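Tryptophan halogenase superfamily (Brevundimonas sp. BAL3, PDB 6FRL) catalyses flavin-dependent halogenation, preferring bromination over chlorination. Local coordinates at residues D75-T80 / A498-G503; L69-D74 / R177-A182. All blocks are in the same frame, centred on the assembly; numbering follows the deposited sequence.

Contact 1 (D75-T80 / A498-G503); sequences DVMRAT and AQFLAG
Met77 and Arg78 of helix 73-79 meet Phe500 of helix 497-502 and Gly503 just after it while the two backbones stay well separated, the nearest CA atoms, those of Arg78 and Leu501, being 9.0 Å apart. The span is bridged by side chains and, at Gly503, by a backbone carbonyl oxygen, and a modest 118 Å² is buried in all. On the apolar side, Met77 SD comes in at the edge of the Phe500 ring, close to its plane, 4.2 Å from Phe500 CE2. The ring gets there because its CG lies anti to the backbone N (chi1 -170°), which swings it from the flank of its helix into the gap. Phe147 meets the same ring, and Met77 also packs on Trp163 and Leu165. The contact sets the last helix of the chain against one from its early part; the family region opens with a probable Rossmann-type strand-turn-helix, as in flavin-binding relatives. On the polar side, Gly503 O lies at the edge of the Arg78 guanidinium, near its plane, 3.9 Å from Arg78 NH1, too far to count as a hydrogen bond. A bend at chi3 folds the guanidinium back to Asp75, and Arg78 NH2 forms a salt bridge with Asp75 OD1 at 3.1 Å, in the guanidinium plane but 32° out of the carboxylate plane, on the anti side of that oxygen.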
loop_
_atom_site.group_PDB
_atom_site.type_symbol
_atom_site.label_atom_id
_atom_site.label_comp_id
_atom_site.label_asym_id
_atom_site.label_seq_id
_atom_site.Cartn_x
_atom_site.Cartn_y
_atom_site.Cartn_z
ATOM N N ASP B 75 29.874 -6.449 11.995
ATOM C CA ASP B 75 30.944 -6.743 11.037
ATOM C C ASP B 75 30.952 -5.693 9.898
ATOM O O ASP B 75 32.035 -5.175 9.546
ATOM C CB ASP B 75 30.841 -8.167 10.470
ATOM C CG ASP B 75 31.015 -9.289 11.555
ATOM O OD1 ASP B 75 31.801 -9.133 12.552
ATOM O OD2 ASP B 75 30.345 -10.352 11.374
ATOM N N VAL B 76 29.768 -5.344 9.356
ATOM C CA VAL B 76 29.714 -4.358 8.245
ATOM C C VAL B 76 30.174 -2.980 8.730
ATOM O O VAL B 76 30.889 -2.258 8.011
ATOM C CB VAL B 76 28.313 -4.251 7.563
ATOM C CG1 VAL B 76 28.272 -3.154 6.520
ATOM C CG2 VAL B 76 27.906 -5.554 6.907
ATOM N N MET B 77 29.766 -2.624 9.953
ATOM C CA MET B 77 30.134 -1.320 10.528
ATOM C C MET B 77 31.625 -1.210 10.776
ATOM O O MET B 77 32.221 -0.207 10.367
ATOM C CB MET B 77 29.330 -0.986 11.794
ATOM C CG MET B 77 27.875 -0.656 11.489
ATOM S SD MET B 77 27.021 -0.243 12.978
ATOM C CE MET B 77 27.600 1.452 13.212
ATOM N N ARG B 78 32.216 -2.231 11.414
ATOM C CA ARG B 78 33.685 -2.304 11.575
ATOM C C ARG B 78 34.398 -2.098 10.250
ATOM O O ARG B 78 35.356 -1.343 10.177
ATOM C CB ARG B 78 34.155 -3.635 12.213
ATOM C CG ARG B 78 34.412 -3.567 13.723
ATOM C CD ARG B 78 35.013 -4.836 14.311
ATOM N NE ARG B 78 34.028 -5.912 14.238
ATOM C CZ ARG B 78 33.125 -6.221 15.160
ATOM N NH1 ARG B 78 33.083 -5.582 16.316
ATOM N NH2 ARG B 78 32.273 -7.220 14.936
ATOM N N ALA B 79 33.931 -2.768 9.199
ATOM C CA ALA B 79 34.657 -2.786 7.928
ATOM C C ALA B 79 34.495 -1.471 7.151
ATOM O O ALA B 79 35.329 -1.164 6.286
ATOM C CB ALA B 79 34.243 -3.988 7.078
ATOM N N THR B 80 33.450 -0.695 7.454
ATOM C CA THR B 80 33.148 0.512 6.681
ATOM C C THR B 80 33.360 1.847 7.443
ATOM O O THR B 80 32.916 2.916 6.950
ATOM C CB THR B 80 31.716 0.435 6.113
ATOM O OG1 THR B 80 30.764 0.250 7.180
ATOM C CG2 THR B 80 31.606 -0.703 5.107
ATOM N N ALA B 498 29.049 7.068 21.718
ATOM C CA ALA B 498 30.450 6.635 21.801
ATOM C C ALA B 498 30.623 5.234 22.360
ATOM O O ALA B 498 31.535 4.538 21.918
ATOM C CB ALA B 498 31.290 7.629 22.595
ATOM N N GLN B 499 29.768 4.812 23.299
ATOM C CA GLN B 499 29.895 3.464 23.907
ATOM C C GLN B 499 29.646 2.305 22.918
ATOM O O GLN B 499 30.276 1.245 23.014
ATOM C CB GLN B 499 28.946 3.304 25.106
ATOM C CG GLN B 499 29.015 1.938 25.792
ATOM C CD GLN B 499 28.184 1.891 27.065
ATOM O OE1 GLN B 499 28.354 2.740 27.962
ATOM N NE2 GLN B 499 27.254 0.930 27.146
ATOM N N PHE B 500 28.688 2.496 22.011
ATOM C CA PHE B 500 28.377 1.517 20.974
ATOM C C PHE B 500 29.502 1.428 19.958
ATOM O O PHE B 500 29.803 0.349 19.470
ATOM C CB PHE B 500 27.095 1.919 20.260
ATOM C CG PHE B 500 26.576 0.868 19.343
ATOM C CD1 PHE B 500 25.801 -0.190 19.848
ATOM C CD2 PHE B 500 26.846 0.917 17.998
ATOM C CE1 PHE B 500 25.324 -1.179 19.022
ATOM C CE2 PHE B 500 26.353 -0.073 17.158
ATOM C CZ PHE B 500 25.583 -1.107 17.675
ATOM N N LEU B 501 30.105 2.573 19.652
ATOM C CA LEU B 501 31.235 2.633 18.733
ATOM C C LEU B 501 32.516 2.043 19.320
ATOM O O LEU B 501 33.302 1.447 18.581
ATOM C CB LEU B 501 31.516 4.072 18.277
ATOM C CG LEU B 501 30.380 4.829 17.610
ATOM C CD1 LEU B 501 30.924 6.168 17.115
ATOM C CD2 LEU B 501 29.724 4.065 16.469
ATOM N N ALA B 502 32.741 2.231 20.625
ATOM C CA ALA B 502 33.866 1.599 21.351
ATOM C C ALA B 502 33.777 0.063 21.356
ATOM O O ALA B 502 34.803 -0.603 21.379
ATOM C CB ALA B 502 33.947 2.133 22.779
ATOM N N GLY B 503 32.555 -0.476 21.337
ATOM C CA GLY B 503 32.299 -1.924 21.181
ATOM C C GLY B 503 32.431 -2.489 19.771
ATOM O O GLY B 503 32.260 -3.678 19.584
#

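Contact 2 (L69-D74 / R177-A182)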
loop_
_atom_site.group_PDB
_atom_site.type_symbol
_atom_site.label_atom_id
_atom_site.label_comp_id
_atom_site.label_asym_id
_atom_site.label_seq_id
_atom_site.Cartn_x
_atom_site.Cartn_y
_atom_site.Cartn_z
ATOM N N LEU B 69 21.891 -10.874 2.846
ATOM C CA LEU B 69 23.126 -11.535 2.424
ATOM C C LEU B 69 23.784 -12.473 3.482
ATOM O O LEU B 69 24.735 -13.167 3.149
ATOM C CB LEU B 69 24.159 -10.487 1.991
ATOM C CG LEU B 69 23.790 -9.430 0.940
ATOM C CD1 LEU B 69 24.996 -8.534 0.665
ATOM C CD2 LEU B 69 23.273 -10.046 -0.356
ATOM N N GLY B 70 23.278 -12.489 4.731
ATOM C CA GLY B 70 23.914 -13.216 5.850
ATOM C C GLY B 70 24.981 -12.436 6.642
ATOM O O GLY B 70 25.725 -13.032 7.404
ATOM N N LEU B 71 25.045 -11.100 6.464
ATOM C CA LEU B 71 26.021 -10.219 7.131
ATOM C C LEU B 71 25.410 -9.576 8.373
ATOM O O LEU B 71 24.220 -9.331 8.418
ATOM C CB LEU B 71 26.498 -9.138 6.158
ATOM C CG LEU B 71 27.048 -9.632 4.815
ATOM C CD1 LEU B 71 27.570 -8.512 3.925
ATOM C CD2 LEU B 71 28.145 -10.646 5.044
ATOM N N ARG B 72 26.239 -9.310 9.373
ATOM C CA ARG B 72 25.821 -8.687 10.640
ATOM C C ARG B 72 26.149 -7.195 10.630
ATOM O O ARG B 72 27.092 -6.770 9.942
ATOM C CB ARG B 72 26.561 -9.302 11.806
ATOM C CG ARG B 72 26.275 -10.797 12.012
ATOM C CD ARG B 72 27.326 -11.454 12.913
ATOM N NE ARG B 72 27.473 -10.658 14.130
ATOM C CZ ARG B 72 26.743 -10.786 15.243
ATOM N NH1 ARG B 72 25.821 -11.759 15.380
ATOM N NH2 ARG B 72 26.921 -9.905 16.223
ATOM N N ASP B 73 25.370 -6.423 11.405
ATOM C CA ASP B 73 25.569 -4.973 11.583
ATOM C C ASP B 73 26.968 -4.681 12.098
ATOM O O ASP B 73 27.665 -3.840 11.547
ATOM C CB ASP B 73 24.560 -4.348 12.563
ATOM C CG ASP B 73 23.113 -4.391 12.061
ATOM O OD1 ASP B 73 22.789 -3.923 10.937
ATOM O OD2 ASP B 73 22.278 -4.867 12.822
ATOM N N ASP B 74 27.407 -5.380 13.135
ATOM C CA ASP B 74 28.742 -5.074 13.693
ATOM C C ASP B 74 29.889 -5.320 12.700
ATOM O O ASP B 74 30.761 -4.441 12.546
ATOM C CB ASP B 74 28.989 -5.667 15.106
ATOM C CG ASP B 74 28.790 -7.163 15.197
ATOM O OD1 ASP B 74 28.862 -7.900 14.183
ATOM O OD2 ASP B 74 28.579 -7.631 16.336
ATOM N N ARG B 177 32.191 -6.684 -2.827
ATOM C CA ARG B 177 33.052 -7.340 -3.847
ATOM C C ARG B 177 33.648 -8.663 -3.364
ATOM O O ARG B 177 33.594 -9.668 -4.068
ATOM C CB ARG B 177 34.187 -6.429 -4.298
ATOM C CG ARG B 177 35.234 -7.144 -5.136
ATOM C CD ARG B 177 36.321 -6.229 -5.662
ATOM N NE ARG B 177 37.430 -7.044 -6.182
ATOM C CZ ARG B 177 38.621 -6.569 -6.576
ATOM N NH1 ARG B 177 38.905 -5.274 -6.505
ATOM N NH2 ARG B 177 39.535 -7.404 -7.058
ATOM N N ALA B 178 34.230 -8.659 -2.175
ATOM C CA ALA B 178 34.782 -9.883 -1.599
ATOM C C ALA B 178 33.665 -10.906 -1.358
ATOM O O ALA B 178 33.868 -12.098 -1.619
ATOM C CB ALA B 178 35.542 -9.582 -0.322
ATOM N N TYR B 179 32.487 -10.451 -0.913
ATOM C CA TYR B 179 31.311 -11.331 -0.790
ATOM C C TYR B 179 30.875 -11.925 -2.120
ATOM O O TYR B 179 30.543 -13.105 -2.190
ATOM C CB TYR B 179 30.118 -10.575 -0.168
ATOM C CG TYR B 179 28.848 -11.380 0.026
ATOM C CD1 TYR B 179 27.920 -11.531 -1.005
ATOM C CD2 TYR B 179 28.566 -11.953 1.257
ATOM C CE1 TYR B 179 26.749 -12.264 -0.822
ATOM C CE2 TYR B 179 27.405 -12.697 1.460
ATOM C CZ TYR B 179 26.487 -12.843 0.418
ATOM O OH TYR B 179 25.328 -13.546 0.625
ATOM N N ALA B 180 30.840 -11.109 -3.159
ATOM C CA ALA B 180 30.340 -11.555 -4.443
ATOM C C ALA B 180 31.296 -12.572 -5.105
ATOM O O ALA B 180 30.833 -13.620 -5.632
ATOM C CB ALA B 180 30.073 -10.369 -5.353
ATOM N N GLU B 181 32.600 -12.278 -5.040
ATOM C CA GLU B 181 33.658 -13.136 -5.585
ATOM C C GLU B 181 33.715 -14.503 -4.920
ATOM O O GLU B 181 33.961 -15.498 -5.579
ATOM C CB GLU B 181 35.029 -12.441 -5.468
ATOM C CG GLU B 181 35.311 -11.463 -6.601
ATOM C CD GLU B 181 36.605 -10.707 -6.410
ATOM O OE1 GLU B 181 37.240 -10.871 -5.339
ATOM O OE2 GLU B 181 36.954 -9.897 -7.300
ATOM N N ALA B 182 33.467 -14.572 -3.614
ATOM C CA ALA B 182 33.450 -15.868 -2.930
ATOM C C ALA B 182 32.291 -16.751 -3.364
ATOM O O ALA B 182 32.346 -17.961 -3.179
ATOM C CB ALA B 182 33.426 -15.684 -1.418
#
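Tyr179 reaches from helix 169-182 to Leu69 and Leu71, and its hydroxyl provides the one hydrogen bond across the contact. Tyr179 OH donates to Leu69 O at 2.6 Å, lying in the carbonyl plane on a lone pair, with a C=O...donor angle of 121°. Leu69 O sits just after helix 61-68, where Gly70, with positive phi, forms a Schellman motif. Apolar contacts flank this bond. Leu69 CB is 3.7 Å from Tyr179 CZ and Leu69 CD1 lies over a ring face, whereas Leu71 CD2 approaches Tyr179 CD2 obliquely at 4.0 Å. CG of Tyr179 is anti to its own N (chi1 -179°), which extends the ring toward both leucines. A phenylalanine here would probably keep much of the leucine packing but leave Leu69 O without this donor. No ion pair crosses the contact; within the segments, Arg72 grips Asp74 side-on, NE to OD1 and NH2 to OD2, both on the syn side though out of plane, and Arg177 NE meets Glu181 OE2 from above the carboxylate. Leu69 and Leu71 touch Leu176 and His175, so the turn between helices 61-68 and 73-79 lies against helix 169-182, and Tyr179 also touches Ala28 and Gln32 of helix 20-33.

How the contacts relate
The first segments of contacts 1 and 2 are consecutive: 69-74 holds the turn and the first residues of helix 73-79, and 75-80 the rest of it. The contact centres lie about 16 Å apart, on the same side of the chain's centre and each about 21 Å from it. They touch directly where Val76 CG2 packs on Leu71 CB at 3.9 Å. Long, weak ion pairs, Arg72 with Asp75 and Asp74 with Arg78, also cross the boundary. Val76 and Thr80 pack on Phe172, so helix 169-182 also packs on segment 75-80, on residues other than Met77 and Arg78, which meet 498-503. Helix 73-79 thus runs between helix 169-182 and the late helix 497-502.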